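Local coordinates for protein mannonate dehydratase (Streptococcus suis, PDB 3BDK) that probably catalyses the manganese- or iron-dependent dehydration of D-mannonate to 2-dehydro-3-deoxy-D-gluconate in pentose and glucuronate interconversion, at residues A[331-336]-A[347-352]. Numbering follows the deposited sequence.
With DNO (D-mannose), chain C.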
loop_
_atom_site.group_PDB
_atom_site.type_symbol
_atom_site.label_atom_id
_atom_site.label_comp_id
_atom_site.label_asym_id
_atom_site.label_seq_id
_atom_site.Cartn_x
_atom_site.Cartn_y
_atom_site.Cartn_z
ATOM N N HIS A 331 -8.077 -2.477 11.021
ATOM C CA HIS A 331 -7.981 -1.055 11.327
ATOM C C HIS A 331 -6.790 -0.418 10.618
ATOM O O HIS A 331 -5.793 -1.084 10.340
ATOM C CB HIS A 331 -7.870 -0.838 12.838
ATOM C CG HIS A 331 -8.900 -1.580 13.631
ATOM N ND1 HIS A 331 -9.037 -2.951 13.575
ATOM C CD2 HIS A 331 -9.841 -1.142 14.500
ATOM C CE1 HIS A 331 -10.020 -3.325 14.376
ATOM N NE2 HIS A 331 -10.524 -2.248 14.948
ATOM N N GLY A 332 -6.902 0.874 10.328
ATOM C CA GLY A 332 -5.757 1.667 9.923
ATOM C C GLY A 332 -5.528 2.861 10.828
ATOM O O GLY A 332 -6.391 3.217 11.631
ATOM N N ARG A 333 -4.361 3.482 10.697
ATOM C CA ARG A 333 -4.081 4.740 11.380
ATOM C C ARG A 333 -4.985 5.857 10.870
ATOM O O ARG A 333 -5.525 5.776 9.765
ATOM C CB ARG A 333 -2.612 5.130 11.203
ATOM C CG ARG A 333 -1.628 4.072 11.676
ATOM C CD ARG A 333 -0.562 3.801 10.628
ATOM N NE ARG A 333 0.352 4.929 10.472
ATOM C CZ ARG A 333 0.714 5.441 9.301
ATOM N NH1 ARG A 333 0.239 4.927 8.175
ATOM N NH2 ARG A 333 1.552 6.469 9.254
ATOM N N ARG A 334 -5.145 6.898 11.680
ATOM C CA ARG A 334 -5.721 8.152 11.210
ATOM C C ARG A 334 -4.661 9.040 10.567
ATOM O O ARG A 334 -3.897 9.712 11.260
ATOM C CB ARG A 334 -6.401 8.895 12.362
ATOM C CG ARG A 334 -7.244 10.081 11.924
ATOM C CD ARG A 334 -7.840 10.806 13.121
ATOM N NE ARG A 334 -8.839 9.994 13.810
ATOM C CZ ARG A 334 -9.969 9.568 13.254
ATOM N NH1 ARG A 334 -10.248 9.878 11.995
ATOM N NH2 ARG A 334 -10.820 8.835 13.957
ATOM N N ILE A 335 -4.620 9.038 9.239
ATOM C CA ILE A 335 -3.696 9.897 8.496
ATOM C C ILE A 335 -4.388 10.773 7.443
ATOM O O ILE A 335 -5.484 10.457 6.977
ATOM C CB ILE A 335 -2.471 9.142 7.885
ATOM C CG1 ILE A 335 -2.739 8.655 6.455
ATOM C CG2 ILE A 335 -1.956 8.041 8.810
ATOM C CD1 ILE A 335 -3.487 7.421 6.326
ATOM N N TRP A 336 -3.720 11.876 7.097
ATOM C CA TRP A 336 -4.112 12.772 6.011
ATOM C C TRP A 336 -5.447 13.476 6.245
ATOM O O TRP A 336 -6.226 13.634 5.312
ATOM C CB TRP A 336 -4.149 12.051 4.657
ATOM C CG TRP A 336 -2.953 11.261 4.300
ATOM C CD1 TRP A 336 -1.682 11.420 4.768
ATOM C CD2 TRP A 336 -2.897 10.196 3.339
ATOM N NE1 TRP A 336 -0.841 10.505 4.179
ATOM C CE2 TRP A 336 -1.562 9.741 3.298
ATOM C CE3 TRP A 336 -3.853 9.573 2.524
ATOM C CZ2 TRP A 336 -1.161 8.686 2.487
ATOM C CZ3 TRP A 336 -3.458 8.533 1.717
ATOM C CH2 TRP A 336 -2.122 8.095 1.706
ATOM N N LEU A 347 -10.527 5.410 5.281
ATOM C CA LEU A 347 -10.207 4.712 4.040
ATOM C C LEU A 347 -8.717 4.589 3.773
ATOM O O LEU A 347 -8.262 3.593 3.211
ATOM C CB LEU A 347 -10.905 5.397 2.863
ATOM C CG LEU A 347 -10.441 5.131 1.422
ATOM C CD1 LEU A 347 -10.900 3.789 0.917
ATOM C CD2 LEU A 347 -10.969 6.232 0.541
ATOM N N TYR A 348 -7.954 5.589 4.200
ATOM C CA TYR A 348 -6.565 5.766 3.748
ATOM C C TYR A 348 -5.594 4.691 4.190
ATOM O O TYR A 348 -5.146 3.879 3.367
ATOM C CB TYR A 348 -6.054 7.142 4.134
ATOM C CG TYR A 348 -6.941 8.268 3.659
ATOM C CD1 TYR A 348 -7.555 8.219 2.407
ATOM C CD2 TYR A 348 -7.141 9.390 4.446
ATOM C CE1 TYR A 348 -8.354 9.252 1.949
ATOM C CE2 TYR A 348 -7.952 10.441 4.007
ATOM C CZ TYR A 348 -8.549 10.358 2.749
ATOM O OH TYR A 348 -9.348 11.383 2.308
ATOM N N ASP A 349 -5.280 4.654 5.478
ATOM C CA ASP A 349 -4.345 3.626 5.975
ATOM C C ASP A 349 -4.848 2.204 5.720
ATOM O O ASP A 349 -4.073 1.292 5.462
ATOM C CB ASP A 349 -3.999 3.826 7.445
ATOM C CG ASP A 349 -2.681 3.179 7.812
ATOM O OD1 ASP A 349 -1.738 3.258 6.988
ATOM O OD2 ASP A 349 -2.580 2.593 8.922
ATOM N N ARG A 350 -6.161 2.031 5.752
ATOM C CA ARG A 350 -6.749 0.753 5.411
ATOM C C ARG A 350 -6.315 0.385 3.985
ATOM O O ARG A 350 -5.758 -0.688 3.748
ATOM C CB ARG A 350 -8.252 0.853 5.558
ATOM C CG ARG A 350 -8.864 -0.269 6.353
ATOM C CD ARG A 350 -9.925 0.218 7.362
ATOM N NE ARG A 350 -10.985 1.075 6.808
ATOM C CZ ARG A 350 -11.990 0.654 6.035
ATOM N NH1 ARG A 350 -12.079 -0.617 5.670
ATOM N NH2 ARG A 350 -12.904 1.512 5.611
ATOM N N ALA A 351 -6.499 1.300 3.040
ATOM C CA ALA A 351 -6.052 1.038 1.649
ATOM C C ALA A 351 -4.537 0.839 1.527
ATOM O O ALA A 351 -4.094 -0.139 0.901
ATOM C CB ALA A 351 -6.544 2.102 0.718
ATOM N N LEU A 352 -3.748 1.722 2.156
ATOM C CA LEU A 352 -2.278 1.558 2.180
ATOM C C LEU A 352 -1.855 0.167 2.649
ATOM O O LEU A 352 -0.887 -0.407 2.119
ATOM C CB LEU A 352 -1.567 2.653 2.997
ATOM C CG LEU A 352 -1.574 4.094 2.454
ATOM C CD1 LEU A 352 -0.969 5.045 3.438
ATOM C CD2 LEU A 352 -0.852 4.237 1.126
HETATM C C1 DNO C . -12.969 -4.470 16.561
HETATM C C2 DNO C . -13.357 -4.363 15.078
HETATM C C3 DNO C . -14.756 -3.725 14.808
HETATM C C4 DNO C . -16.057 -4.301 15.457
HETATM C C5 DNO C . -16.227 -5.844 15.596
HETATM C C6 DNO C . -17.719 -6.202 15.565
HETATM O O1 DNO C . -11.817 -4.764 16.886
HETATM O O2 DNO C . -13.219 -5.641 14.430
HETATM O O3 DNO C . -14.973 -3.706 13.401
HETATM O O4 DNO C . -16.291 -3.648 16.712
HETATM O O5 DNO C . -15.569 -6.593 14.562
HETATM O O6 DNO C . -18.201 -6.342 16.905
HETATM O O HOH W 1 -7.304 4.238 7.842
#
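W336 sets its indole obliquely against Y348 and L352, two side chains one turn apart on helix 348-368. Its CE3 comes over one face of the Y348 ring, 3.5 Å from CG, with the two ring planes inclined at 42°, while the far corner of the indole, CH2, meets the methyl CD1 of L352. A broad ring suits this place because it can bridge both residues. I335 adds to this apolar patch: its slender ethyl arm brings CD1 to 3.4 Å from Y348 CB, and CG1 lies over a face of the W336 ring.

Outward, D349 turns the contact polar. With CG anti to the backbone N (chi1 -157°), its short carboxylate reaches the loop and is gripped twice by R333. D349 OD2 takes a nearly straight hydrogen bond from R333 N (2.7 Å), and D349 OD1 makes a salt bridge with R333 NH1 (2.8 Å), approached from above the carboxylate plane. The same guanidinium binds D142 and, in the second subunit, the carbonyl of A41. G332, with no side chain, lets its CA come within 3.5 Å of D349 OD2. A water joins R333 O to R350 N.

In this xylose isomerase-like TIM barrel, the contact packs the loop following strand 327-328, which carries H331 of the sugar pocket, onto the last helix, beside the subunit interface.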